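Local coordinates for protein thiamine-monophosphate kinase (Stenotrophomonas maltophilia, PDB 6XEP) that probably phosphorylates thiamine monophosphate with ATP to make thiamine diphosphate, the active form of vitamin B1, at residues R19-R23 against G111-F115; N79-L83 against V139-G143; R147-L151 against R213-F217; R198-L202 against D274-L278; D248-I252 against L301-G305. One frame throughout, in Å; residues are numbered along the deposited sequence. Where two conformers were deposited one is given.

Contact 1. Residues R19-R23 against G111-F115; sequences RIRAR and GDGFF
F115 of helix 104-120 meets R19, I20 and R23 where helix 17-24 packs on the PurM-like N-terminal half, long side chains bridging widely spaced axes. The local axes run almost parallel, 20° apart, and come no closer than 12.4 Å, too far for backbones to touch. F115 leaves its backbone toward helix 17-24, and its ring lies between the two helices. R23 makes an off-centre cation-pi contact, CZ 4.3 Å from the F115 ring centroid, with F115 CG over one face of its guanidinium. I20 comes to the ring edge, with CG1 4.1 Å from CZ of F115. R19 approaches the CE2 side obliquely, on the same side of the ring plane as R23: its CB is 3.6 Å from F115 CE2, and F115 CD2 sits over one face of its guanidinium. R19 was deposited in two conformers, so what its far end does holds for one of them. In that conformer the chain bends at chi3 (-82°) and carries NH2 to D112 OD1 at 2.8 Å, a salt bridge that uses the anti lone pair of the carboxylate oxygen, while NH1 bonds to the E108 carbonyl. G111, without a side chain, lies beside this guanidinium. In the second shell, R23 NE is paired with D119, so R23 is held at the ring by a charge on the same helix as F115. R23 is tied to its own helix too: its NH1 donates to R19 O over 3.0 Å with an N-H...O angle of 155°.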
# COMPACT_ATOMS: atom_id res chain seq x y z
N ARG A 19 2.15 20.05 -0.31
CA ARG A 19 1.31 19.81 -1.48
C ARG A 19 0.18 18.83 -1.16
O ARG A 19 -0.92 18.98 -1.70
CB ARG A 19 2.16 19.35 -2.65
CG ARG A 19 3.04 20.48 -3.22
CD ARG A 19 3.61 20.10 -4.58
NE ARG A 19 4.80 19.26 -4.48
CZ ARG A 19 5.44 18.75 -5.53
NH1 ARG A 19 6.51 18.00 -5.35
NH2 ARG A 19 5.01 19.00 -6.76
N ILE A 20 0.42 17.86 -0.27
CA ILE A 20 -0.67 16.98 0.16
C ILE A 20 -1.79 17.80 0.80
O ILE A 20 -2.96 17.68 0.43
CB ILE A 20 -0.15 15.91 1.13
CG1 ILE A 20 0.67 14.86 0.37
CG2 ILE A 20 -1.33 15.22 1.87
CD1 ILE A 20 1.49 13.99 1.27
N ARG A 21 -1.44 18.64 1.78
CA ARG A 21 -2.46 19.40 2.49
C ARG A 21 -3.18 20.37 1.57
O ARG A 21 -4.39 20.60 1.73
CB ARG A 21 -1.85 20.16 3.67
CG ARG A 21 -1.37 19.29 4.82
CD ARG A 21 -0.77 20.18 5.91
NE ARG A 21 -0.00 19.40 6.88
CZ ARG A 21 0.92 19.92 7.69
NH1 ARG A 21 1.18 21.22 7.66
NH2 ARG A 21 1.57 19.13 8.53
N ALA A 22 -2.46 20.97 0.62
CA ALA A 22 -3.11 21.91 -0.29
C ALA A 22 -4.27 21.23 -1.00
O ALA A 22 -5.30 21.87 -1.28
CB ALA A 22 -2.09 22.45 -1.29
N ARG A 23 -4.14 19.94 -1.25
CA ARG A 23 -5.16 19.18 -1.95
C ARG A 23 -6.25 18.64 -1.03
O ARG A 23 -7.42 18.61 -1.42
CB ARG A 23 -4.49 18.07 -2.75
CG ARG A 23 -3.70 18.64 -3.93
CD ARG A 23 -2.56 17.75 -4.42
NE ARG A 23 -1.98 18.31 -5.63
CZ ARG A 23 -1.13 19.34 -5.66
NH1 ARG A 23 -0.74 19.91 -4.52
NH2 ARG A 23 -0.69 19.81 -6.82
N GLY A 111 7.31 14.07 -6.83
CA GLY A 111 6.01 14.62 -6.48
C GLY A 111 5.40 15.40 -7.63
O GLY A 111 4.19 15.35 -7.86
N ASP A 112 6.24 16.12 -8.39
CA ASP A 112 5.75 16.80 -9.58
C ASP A 112 4.97 15.85 -10.48
O ASP A 112 3.86 16.16 -10.94
CB ASP A 112 6.91 17.40 -10.37
CG ASP A 112 7.43 18.69 -9.79
OD1 ASP A 112 6.80 19.26 -8.88
OD2 ASP A 112 8.50 19.12 -10.27
N GLY A 113 5.52 14.67 -10.74
CA GLY A 113 4.88 13.76 -11.66
C GLY A 113 3.67 13.08 -11.07
O GLY A 113 2.65 12.90 -11.74
N PHE A 114 3.79 12.72 -9.80
CA PHE A 114 2.67 12.12 -9.08
C PHE A 114 1.47 13.05 -9.08
O PHE A 114 0.36 12.66 -9.48
CB PHE A 114 3.12 11.78 -7.66
CG PHE A 114 2.15 10.89 -6.93
CD1 PHE A 114 1.10 11.43 -6.24
CD2 PHE A 114 2.30 9.51 -6.97
CE1 PHE A 114 0.19 10.62 -5.58
CE2 PHE A 114 1.40 8.70 -6.31
CZ PHE A 114 0.35 9.26 -5.62
N PHE A 115 1.66 14.30 -8.64
CA PHE A 115 0.55 15.23 -8.55
C PHE A 115 0.09 15.69 -9.92
O PHE A 115 -1.10 15.98 -10.09
CB PHE A 115 0.92 16.46 -7.71
CG PHE A 115 1.15 16.15 -6.26
CD1 PHE A 115 0.15 15.55 -5.50
CD2 PHE A 115 2.37 16.44 -5.65
CE1 PHE A 115 0.35 15.27 -4.14
CE2 PHE A 115 2.58 16.18 -4.30
CZ PHE A 115 1.57 15.58 -3.55

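Contact 2. Residues N79-L83 against V139-G143; sequences NLSDL and VTAMG
N79 reaches from helix 68-85 to V139 and A141 of strand 136-145, where the helix packs on one face of the four-stranded mixed sheet of the N-terminal PurM-like domain. Helix and strand segments run 31° apart, with axes 8.8 Å from each other at closest. Starting at its root, N79 CB rests against A141 CB at 3.8 Å. CG then lies next to V139, equally close to the carbonyl oxygen and to CG1. With chi2 at 85° the amide splits its two ends: OD1 packs on V139 CB at 3.5 Å, and ND2 turns to V139 O at 3.2 Å. That last bond is weak, bent to 128° at the hydrogen, and ND2 also bonds to T52 OG1 on the neighbouring strand 48-57. One turn on, L83 continues the packing, with CD1 3.9 Å from A141 CB and CD2 4.1 Å from the backbone N of G143, where a CB would lie tight against that methyl. T140 points the other way, and its OG1 is hydrogen-bonded to T140 OG1 of the second subunit, so the strand has the helix on one face and the dimer partner on the other. D82, in the conformer given, comes close to D54 and D223, a gathering of carboxylates consistent with the predicted magnesium sites. The chemistry is thus mixed: an apolar patch of methyl and methylene groups seats the helix, while the buried amide nitrogen of N79 divides itself between a backbone carbonyl and T52, itself a predicted magnesium ligand.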
# COMPACT_ATOMS: atom_id res chain seq x y z
N ASN A 79 -1.89 2.15 -11.09
CA ASN A 79 -3.03 1.94 -10.20
C ASN A 79 -4.31 2.54 -10.77
O ASN A 79 -5.39 1.96 -10.63
CB ASN A 79 -2.72 2.55 -8.84
CG ASN A 79 -1.74 1.74 -8.07
OD1 ASN A 79 -0.53 1.89 -8.23
ND2 ASN A 79 -2.25 0.84 -7.24
N LEU A 80 -4.20 3.73 -11.36
CA LEU A 80 -5.38 4.34 -11.94
C LEU A 80 -5.90 3.52 -13.11
O LEU A 80 -7.11 3.46 -13.33
CB LEU A 80 -5.06 5.76 -12.39
CG LEU A 80 -4.83 6.77 -11.27
CD1 LEU A 80 -4.48 8.15 -11.85
CD2 LEU A 80 -6.07 6.85 -10.36
N SER A 81 -5.00 2.90 -13.87
CA SER A 81 -5.44 2.05 -14.97
C SER A 81 -6.19 0.83 -14.43
O SER A 81 -7.18 0.39 -15.04
CB SER A 81 -4.24 1.63 -15.80
OG SER A 81 -4.67 0.79 -16.86
N ASP A 82 -5.73 0.27 -13.31
CA ASP A 82 -6.44 -0.82 -12.64
C ASP A 82 -7.84 -0.39 -12.24
O ASP A 82 -8.82 -1.11 -12.45
CB ASP A 82 -5.68 -1.27 -11.39
CG ASP A 82 -4.30 -1.86 -11.67
OD1 ASP A 82 -3.96 -2.17 -12.83
OD2 ASP A 82 -3.53 -2.01 -10.68
N LEU A 83 -7.94 0.80 -11.62
CA LEU A 83 -9.25 1.31 -11.21
C LEU A 83 -10.13 1.58 -12.42
O LEU A 83 -11.34 1.35 -12.36
CB LEU A 83 -9.09 2.59 -10.39
CG LEU A 83 -8.51 2.39 -8.99
CD1 LEU A 83 -8.44 3.72 -8.27
CD2 LEU A 83 -9.37 1.40 -8.20
N VAL A 139 2.19 1.82 -4.35
CA VAL A 139 1.02 2.69 -4.25
C VAL A 139 -0.21 1.83 -4.04
O VAL A 139 -0.38 0.78 -4.67
CB VAL A 139 0.84 3.60 -5.48
CG1 VAL A 139 -0.56 4.23 -5.47
CG2 VAL A 139 1.86 4.69 -5.46
N THR A 140 -1.05 2.25 -3.11
CA THR A 140 -2.35 1.66 -2.91
C THR A 140 -3.36 2.73 -3.28
O THR A 140 -3.29 3.84 -2.75
CB THR A 140 -2.55 1.21 -1.46
OG1 THR A 140 -1.54 0.25 -1.14
CG2 THR A 140 -3.89 0.54 -1.28
N ALA A 141 -4.27 2.41 -4.20
CA ALA A 141 -5.27 3.37 -4.64
C ALA A 141 -6.66 2.84 -4.30
O ALA A 141 -6.97 1.66 -4.52
CB ALA A 141 -5.15 3.64 -6.13
N MET A 142 -7.49 3.72 -3.77
CA MET A 142 -8.85 3.39 -3.35
C MET A 142 -9.83 4.13 -4.24
O MET A 142 -9.73 5.35 -4.38
CB MET A 142 -9.09 3.77 -1.89
CG MET A 142 -8.47 2.84 -0.86
SD MET A 142 -7.59 3.76 0.42
CE MET A 142 -6.24 4.37 -0.56
N GLY A 143 -10.77 3.39 -4.84
CA GLY A 143 -11.80 3.97 -5.67
C GLY A 143 -13.17 3.55 -5.14
O GLY A 143 -13.27 2.69 -4.27

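Contact 3. Residues R147-L151 against R213-F217; sequences RGQAL and RLRAF
R215 reaches across to the loop 147-151 and lies along the backbone of G148 and Q149, and it has more surface buried here than any other residue of the pair of segments. Its CG stands anti to the backbone N (chi1 177°), and a bend at chi2 then directs the rest of the chain over the loop. CD comes to 3.4 Å from Q149 O, and NE donates to G148 O at 3.3 Å with an angle of 155° at the hydrogen. The acceptor lies near the guanidinium plane; NH2 adds a second, weak bond to the same oxygen. Q149 returns the contact with its side chain, folded at chi2, which crosses that of R215 at about a right angle and brings NE2 to 3.6 Å from R215 CG. Deeper in, L151 supplies the apolar part. Its two methyls divide the work, CD1 packing on L214 CB at 3.9 Å and CD2 on R215 CA at 3.8 Å. L214 in turn packs on L278 and F280 of strand 277-282. The contact thus packs the connection between strands 136-145 and 161-165 against segment 213-217. This connection joins the two halves of the PurM-like fold: it is bonded through the L151 backbone to M86, just past helix 68-85, and packed on the C-terminal half, shortly before R153, a predicted ATP ligand.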
# COMPACT_ATOMS: atom_id res chain seq x y z
N ARG A 147 -23.60 0.55 -6.38
CA ARG A 147 -24.01 -0.85 -6.32
C ARG A 147 -24.19 -1.42 -7.72
O ARG A 147 -24.91 -0.85 -8.54
CB ARG A 147 -25.30 -1.00 -5.51
N GLY A 148 -23.50 -2.52 -8.00
CA GLY A 148 -23.60 -3.21 -9.28
C GLY A 148 -22.97 -2.49 -10.45
O GLY A 148 -23.11 -2.94 -11.58
N GLN A 149 -22.28 -1.38 -10.20
CA GLN A 149 -21.74 -0.54 -11.26
C GLN A 149 -20.33 -0.94 -11.67
O GLN A 149 -19.84 -0.43 -12.68
CB GLN A 149 -21.72 0.93 -10.83
CG GLN A 149 -23.10 1.56 -10.70
CD GLN A 149 -23.78 1.68 -12.05
OE1 GLN A 149 -24.68 0.90 -12.38
NE2 GLN A 149 -23.34 2.66 -12.86
N ALA A 150 -19.66 -1.81 -10.92
CA ALA A 150 -18.29 -2.19 -11.26
C ALA A 150 -18.26 -2.95 -12.58
O ALA A 150 -19.14 -3.76 -12.87
CB ALA A 150 -17.68 -3.06 -10.16
N LEU A 151 -17.26 -2.65 -13.40
CA LEU A 151 -17.00 -3.45 -14.58
C LEU A 151 -16.26 -4.72 -14.18
O LEU A 151 -15.45 -4.72 -13.25
CB LEU A 151 -16.15 -2.68 -15.60
CG LEU A 151 -16.75 -1.37 -16.11
CD1 LEU A 151 -15.67 -0.60 -16.84
CD2 LEU A 151 -17.91 -1.71 -17.02
N ARG A 213 -17.37 5.74 -17.97
CA ARG A 213 -18.50 5.79 -18.87
C ARG A 213 -18.88 4.43 -19.44
O ARG A 213 -20.01 4.27 -19.89
CB ARG A 213 -18.22 6.75 -20.02
CG ARG A 213 -18.17 8.19 -19.51
CD ARG A 213 -18.48 9.18 -20.59
NE ARG A 213 -17.89 10.46 -20.25
CZ ARG A 213 -17.83 11.51 -21.08
NH1 ARG A 213 -17.26 12.63 -20.66
NH2 ARG A 213 -18.34 11.43 -22.30
N LEU A 214 -17.98 3.45 -19.35
CA LEU A 214 -18.17 2.16 -20.02
C LEU A 214 -19.30 1.35 -19.41
O LEU A 214 -19.88 0.50 -20.10
CB LEU A 214 -16.87 1.35 -19.97
CG LEU A 214 -15.85 1.66 -21.06
CD1 LEU A 214 -14.59 0.81 -20.91
CD2 LEU A 214 -16.47 1.44 -22.42
N ARG A 215 -19.63 1.57 -18.14
CA ARG A 215 -20.71 0.79 -17.54
C ARG A 215 -22.00 0.98 -18.32
O ARG A 215 -22.80 0.05 -18.43
CB ARG A 215 -20.92 1.18 -16.07
CG ARG A 215 -22.09 0.44 -15.40
CD ARG A 215 -21.85 -1.08 -15.30
NE ARG A 215 -22.97 -1.73 -14.61
CZ ARG A 215 -24.05 -2.22 -15.22
NH1 ARG A 215 -24.17 -2.15 -16.54
NH2 ARG A 215 -25.01 -2.78 -14.50
N ALA A 216 -22.18 2.17 -18.91
CA ALA A 216 -23.39 2.41 -19.69
C ALA A 216 -23.37 1.74 -21.05
O ALA A 216 -24.42 1.70 -21.71
CB ALA A 216 -23.59 3.92 -19.86
N PHE A 217 -22.22 1.22 -21.50
CA PHE A 217 -22.12 0.72 -22.88
C PHE A 217 -21.60 -0.71 -22.99
O PHE A 217 -21.93 -1.41 -23.95
CB PHE A 217 -21.21 1.62 -23.73
CG PHE A 217 -21.62 3.08 -23.78
CD1 PHE A 217 -21.02 4.02 -22.95
CD2 PHE A 217 -22.58 3.52 -24.68
CE1 PHE A 217 -21.37 5.35 -23.00
CE2 PHE A 217 -22.95 4.87 -24.73
CZ PHE A 217 -22.34 5.77 -23.89

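Contact 4. Residues R198-L202 against D274-L278; sequences RLRLL and DDYEL
R200 and E277 form the direct salt bridge between helix 192-202 and the start of strand 277-282. The arginine bends twice, at chi2 (-76°) and chi3 (-78°), which folds the chain back and brings a side chain rooted to one side of the contact round to the strand. E277 is also bent, at chi2 (-71°), and the two side chains meet at about a right angle. R200 NH2 then donates to E277 OE2 at 2.7 Å, using the anti lone pair of that oxygen, which lies some way out of the guanidinium plane. The same OE2 is paired with R207, while R200 NE pairs with D170. Three waters bridge the two segments. Water 2 sits over the centre of the R200 guanidinium face and donates to R200 O at 3.0 Å and to D275 O at 2.9 Å. Water 3 accepts from R200 NH1 at 3.0 Å and donates to D275 O, and water 1 lies 2.9 Å from R200 O and 2.8 Å from D274 O. On the loop side, Y276 and E277 make a G1 beta bulge facing V224. D274, a predicted substrate ligand, is in salt-bridge contact with K74. R200 O is thus linked to D274 O and D275 O through bridging waters, not directly, while the sharing of E277 by R200 and R207, and of R200 by E277 and D170, probably balances their charges.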
# COMPACT_ATOMS: atom_id res chain seq x y z
N ARG A 198 8.72 7.32 -26.51
CA ARG A 198 9.37 7.46 -25.21
C ARG A 198 8.35 7.78 -24.13
O ARG A 198 8.36 7.19 -23.05
CB ARG A 198 10.46 8.54 -25.26
CG ARG A 198 11.32 8.61 -23.99
CD ARG A 198 12.36 9.74 -24.01
NE ARG A 198 11.76 11.08 -23.85
CZ ARG A 198 11.70 11.75 -22.70
NH1 ARG A 198 12.20 11.23 -21.59
NH2 ARG A 198 11.14 12.96 -22.67
N LEU A 199 7.44 8.71 -24.42
CA LEU A 199 6.46 9.12 -23.41
C LEU A 199 5.33 8.10 -23.23
O LEU A 199 4.70 8.08 -22.17
CB LEU A 199 5.88 10.48 -23.78
CG LEU A 199 6.88 11.63 -23.61
CD1 LEU A 199 6.23 12.96 -23.91
CD2 LEU A 199 7.41 11.63 -22.20
N ARG A 200 5.07 7.25 -24.22
CA ARG A 200 4.12 6.16 -23.98
C ARG A 200 4.69 5.13 -23.01
O ARG A 200 3.94 4.54 -22.22
CB ARG A 200 3.73 5.50 -25.30
CG ARG A 200 2.89 6.40 -26.19
CD ARG A 200 1.46 6.49 -25.69
NE ARG A 200 0.67 5.29 -26.04
CZ ARG A 200 -0.43 4.92 -25.40
NH1 ARG A 200 -0.88 5.64 -24.37
NH2 ARG A 200 -1.08 3.82 -25.78
N LEU A 201 6.01 4.89 -23.05
CA LEU A 201 6.62 4.02 -22.06
C LEU A 201 6.71 4.72 -20.71
O LEU A 201 6.39 4.12 -19.67
CB LEU A 201 8.02 3.59 -22.52
CG LEU A 201 8.82 2.75 -21.51
CD1 LEU A 201 8.08 1.47 -21.14
CD2 LEU A 201 10.22 2.43 -22.02
N LEU A 202 7.16 5.98 -20.70
CA LEU A 202 7.45 6.66 -19.44
C LEU A 202 6.18 7.19 -18.77
O LEU A 202 6.08 7.16 -17.54
CB LEU A 202 8.41 7.83 -19.67
CG LEU A 202 9.79 7.44 -20.21
CD1 LEU A 202 10.60 8.72 -20.36
CD2 LEU A 202 10.47 6.46 -19.27
N ASP A 274 2.75 -2.89 -20.85
CA ASP A 274 2.62 -1.52 -20.31
C ASP A 274 1.85 -0.56 -21.21
O ASP A 274 2.11 0.64 -21.19
CB ASP A 274 4.00 -0.93 -20.00
CG ASP A 274 4.63 -1.56 -18.78
OD1 ASP A 274 4.11 -2.59 -18.29
OD2 ASP A 274 5.64 -1.02 -18.31
N ASP A 275 0.87 -1.04 -21.98
CA ASP A 275 0.06 -0.08 -22.73
C ASP A 275 -0.79 0.78 -21.81
O ASP A 275 -0.92 2.00 -22.01
CB ASP A 275 -0.85 -0.79 -23.71
CG ASP A 275 -0.10 -1.52 -24.80
OD1 ASP A 275 0.69 -0.86 -25.53
OD2 ASP A 275 -0.33 -2.73 -24.95
N TYR A 276 -1.38 0.15 -20.79
CA TYR A 276 -2.35 0.77 -19.88
C TYR A 276 -3.50 1.39 -20.68
O TYR A 276 -3.97 2.49 -20.39
CB TYR A 276 -1.66 1.75 -18.92
CG TYR A 276 -0.70 0.95 -18.05
CD1 TYR A 276 -1.19 0.07 -17.11
CD2 TYR A 276 0.69 1.01 -18.24
CE1 TYR A 276 -0.34 -0.71 -16.32
CE2 TYR A 276 1.55 0.23 -17.45
CZ TYR A 276 1.02 -0.62 -16.50
OH TYR A 276 1.83 -1.43 -15.72
N GLU A 277 -3.97 0.64 -21.67
CA GLU A 277 -5.21 0.92 -22.39
C GLU A 277 -6.31 0.05 -21.82
O GLU A 277 -6.06 -0.82 -20.99
CB GLU A 277 -5.02 0.67 -23.89
CG GLU A 277 -3.98 1.61 -24.52
CD GLU A 277 -4.47 3.07 -24.63
OE1 GLU A 277 -5.60 3.40 -24.20
OE2 GLU A 277 -3.70 3.90 -25.18
N LEU A 278 -7.56 0.30 -22.23
CA LEU A 278 -8.69 -0.51 -21.78
C LEU A 278 -9.21 -1.32 -22.96
O LEU A 278 -9.44 -0.77 -24.03
CB LEU A 278 -9.83 0.36 -21.24
CG LEU A 278 -9.64 1.03 -19.88
CD1 LEU A 278 -10.97 1.68 -19.44
CD2 LEU A 278 -9.18 0.00 -18.86
O HOH W 1 3.90 2.55 -20.12
O HOH W 2 1.36 3.41 -23.23
O HOH W 3 -2.19 4.59 -21.89

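Contact 5. Residues D248-I252 against L301-G305; sequences DSLPI and LTRIG
S249 and I304 bring their CA atoms to 5.3 Å where the turn at 248-252 passes strand 301-308, and P251 and T302 follow at 6.6 Å, so the chains run antiparallel here without a direct backbone or side-chain hydrogen bond between the segments. T302 lies between S249 O and P251. Its CG2, anti to the backbone N, sits 3.3 Å from S249 O, and its OG1 lies 3.8 Å from P251 CB as the two side chains slide past each other. I304 packs against L250 and P251: CG1 occupies the crowded position between N and carbonyl carbon (chi1 59°), which turns CG2 toward the turn. That methyl packs on P251 CD at 3.9 Å and on L250 CD2 at 4.1 Å. S249 CB lies 3.9 Å from R303 O, while its OG is bonded to D246. The I304-G305 pair forms a classic beta bulge opposite I162. Around this, L250 extends to A269 and L270 of helix 262-271, L228 of helix 228-239 touches both L250 and I304, and V164 of strand 161-165 touches both P251 and I304.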
# COMPACT_ATOMS: atom_id res chain seq x y z
N ASP A 248 -5.03 -7.17 -38.26
CA ASP A 248 -4.92 -6.03 -39.16
C ASP A 248 -5.66 -4.81 -38.63
O ASP A 248 -5.35 -3.69 -39.04
CB ASP A 248 -5.48 -6.37 -40.55
CG ASP A 248 -4.63 -7.37 -41.33
OD1 ASP A 248 -3.43 -7.54 -41.03
OD2 ASP A 248 -5.17 -7.98 -42.28
N SER A 249 -6.62 -4.99 -37.71
CA SER A 249 -7.45 -3.92 -37.19
C SER A 249 -6.87 -3.23 -35.97
O SER A 249 -7.43 -2.24 -35.49
CB SER A 249 -8.83 -4.45 -36.79
OG SER A 249 -9.48 -5.01 -37.92
N LEU A 250 -5.78 -3.75 -35.42
CA LEU A 250 -5.26 -3.21 -34.19
C LEU A 250 -4.84 -1.75 -34.39
O LEU A 250 -4.29 -1.41 -35.45
CB LEU A 250 -4.06 -4.03 -33.72
CG LEU A 250 -4.33 -5.49 -33.32
CD1 LEU A 250 -3.03 -6.15 -32.90
CD2 LEU A 250 -5.36 -5.54 -32.21
N PRO A 251 -5.10 -0.85 -33.41
CA PRO A 251 -4.68 0.55 -33.54
C PRO A 251 -3.19 0.69 -33.28
O PRO A 251 -2.71 0.53 -32.16
CB PRO A 251 -5.51 1.25 -32.45
CG PRO A 251 -5.72 0.20 -31.42
CD PRO A 251 -5.94 -1.06 -32.23
N ILE A 252 -2.45 1.02 -34.33
CA ILE A 252 -1.00 1.14 -34.25
C ILE A 252 -0.64 2.59 -34.53
O ILE A 252 -1.07 3.16 -35.55
CB ILE A 252 -0.31 0.15 -35.20
CG1 ILE A 252 -0.52 -1.27 -34.66
CG2 ILE A 252 1.18 0.44 -35.31
CD1 ILE A 252 -0.10 -2.39 -35.58
N LEU A 301 -11.38 4.80 -30.05
CA LEU A 301 -11.88 3.48 -29.69
C LEU A 301 -11.99 2.68 -30.98
O LEU A 301 -12.69 3.10 -31.91
CB LEU A 301 -13.24 3.55 -29.00
CG LEU A 301 -13.26 4.47 -27.77
CD1 LEU A 301 -14.69 4.72 -27.31
CD2 LEU A 301 -12.40 3.87 -26.65
N THR A 302 -11.32 1.53 -31.02
CA THR A 302 -11.15 0.77 -32.25
C THR A 302 -11.76 -0.61 -32.08
O THR A 302 -11.42 -1.33 -31.14
CB THR A 302 -9.68 0.68 -32.63
OG1 THR A 302 -9.17 2.01 -32.77
CG2 THR A 302 -9.49 -0.09 -33.96
N ARG A 303 -12.66 -0.98 -32.99
CA ARG A 303 -13.25 -2.32 -32.98
C ARG A 303 -12.25 -3.30 -33.58
O ARG A 303 -11.86 -3.16 -34.75
CB ARG A 303 -14.57 -2.32 -33.75
CG ARG A 303 -15.38 -3.61 -33.67
CD ARG A 303 -16.80 -3.44 -34.22
NE ARG A 303 -16.81 -2.88 -35.56
CZ ARG A 303 -16.68 -3.61 -36.67
NH1 ARG A 303 -16.54 -4.93 -36.58
NH2 ARG A 303 -16.69 -3.01 -37.86
N ILE A 304 -11.82 -4.27 -32.79
CA ILE A 304 -10.71 -5.14 -33.17
C ILE A 304 -11.09 -6.61 -33.28
O ILE A 304 -10.25 -7.42 -33.69
CB ILE A 304 -9.52 -4.97 -32.20
CG1 ILE A 304 -9.92 -5.32 -30.76
CG2 ILE A 304 -8.96 -3.56 -32.29
CD1 ILE A 304 -8.74 -5.51 -29.83
N GLY A 305 -12.31 -6.99 -32.94
CA GLY A 305 -12.61 -8.42 -32.92
C GLY A 305 -14.01 -8.70 -32.43
O GLY A 305 -14.87 -7.81 -32.39

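Contacts 1 and 2 are neighbours in the N-terminal half of the chain and touch through F114 CE2 and V139 CG2, 4.1 Å apart, their segments alternating along the chain. Contact 2 meets contact 4 across the domain boundary, S81 OG lying 3.6 Å from Y276 CD1; D82, a predicted magnesium ligand, and D274, a predicted substrate ligand, belong to this pair. Contact 3 reaches contact 4 through L214 CD1 and L278 CD1 at 4.0 Å, where segment 213-217 packs on the C-terminal sheet. Contact 5 lies farther out on that sheet, its nearest atoms about 6 Å from contact 4 and its centre about 36 Å from that of contact 1, away from the predicted sites.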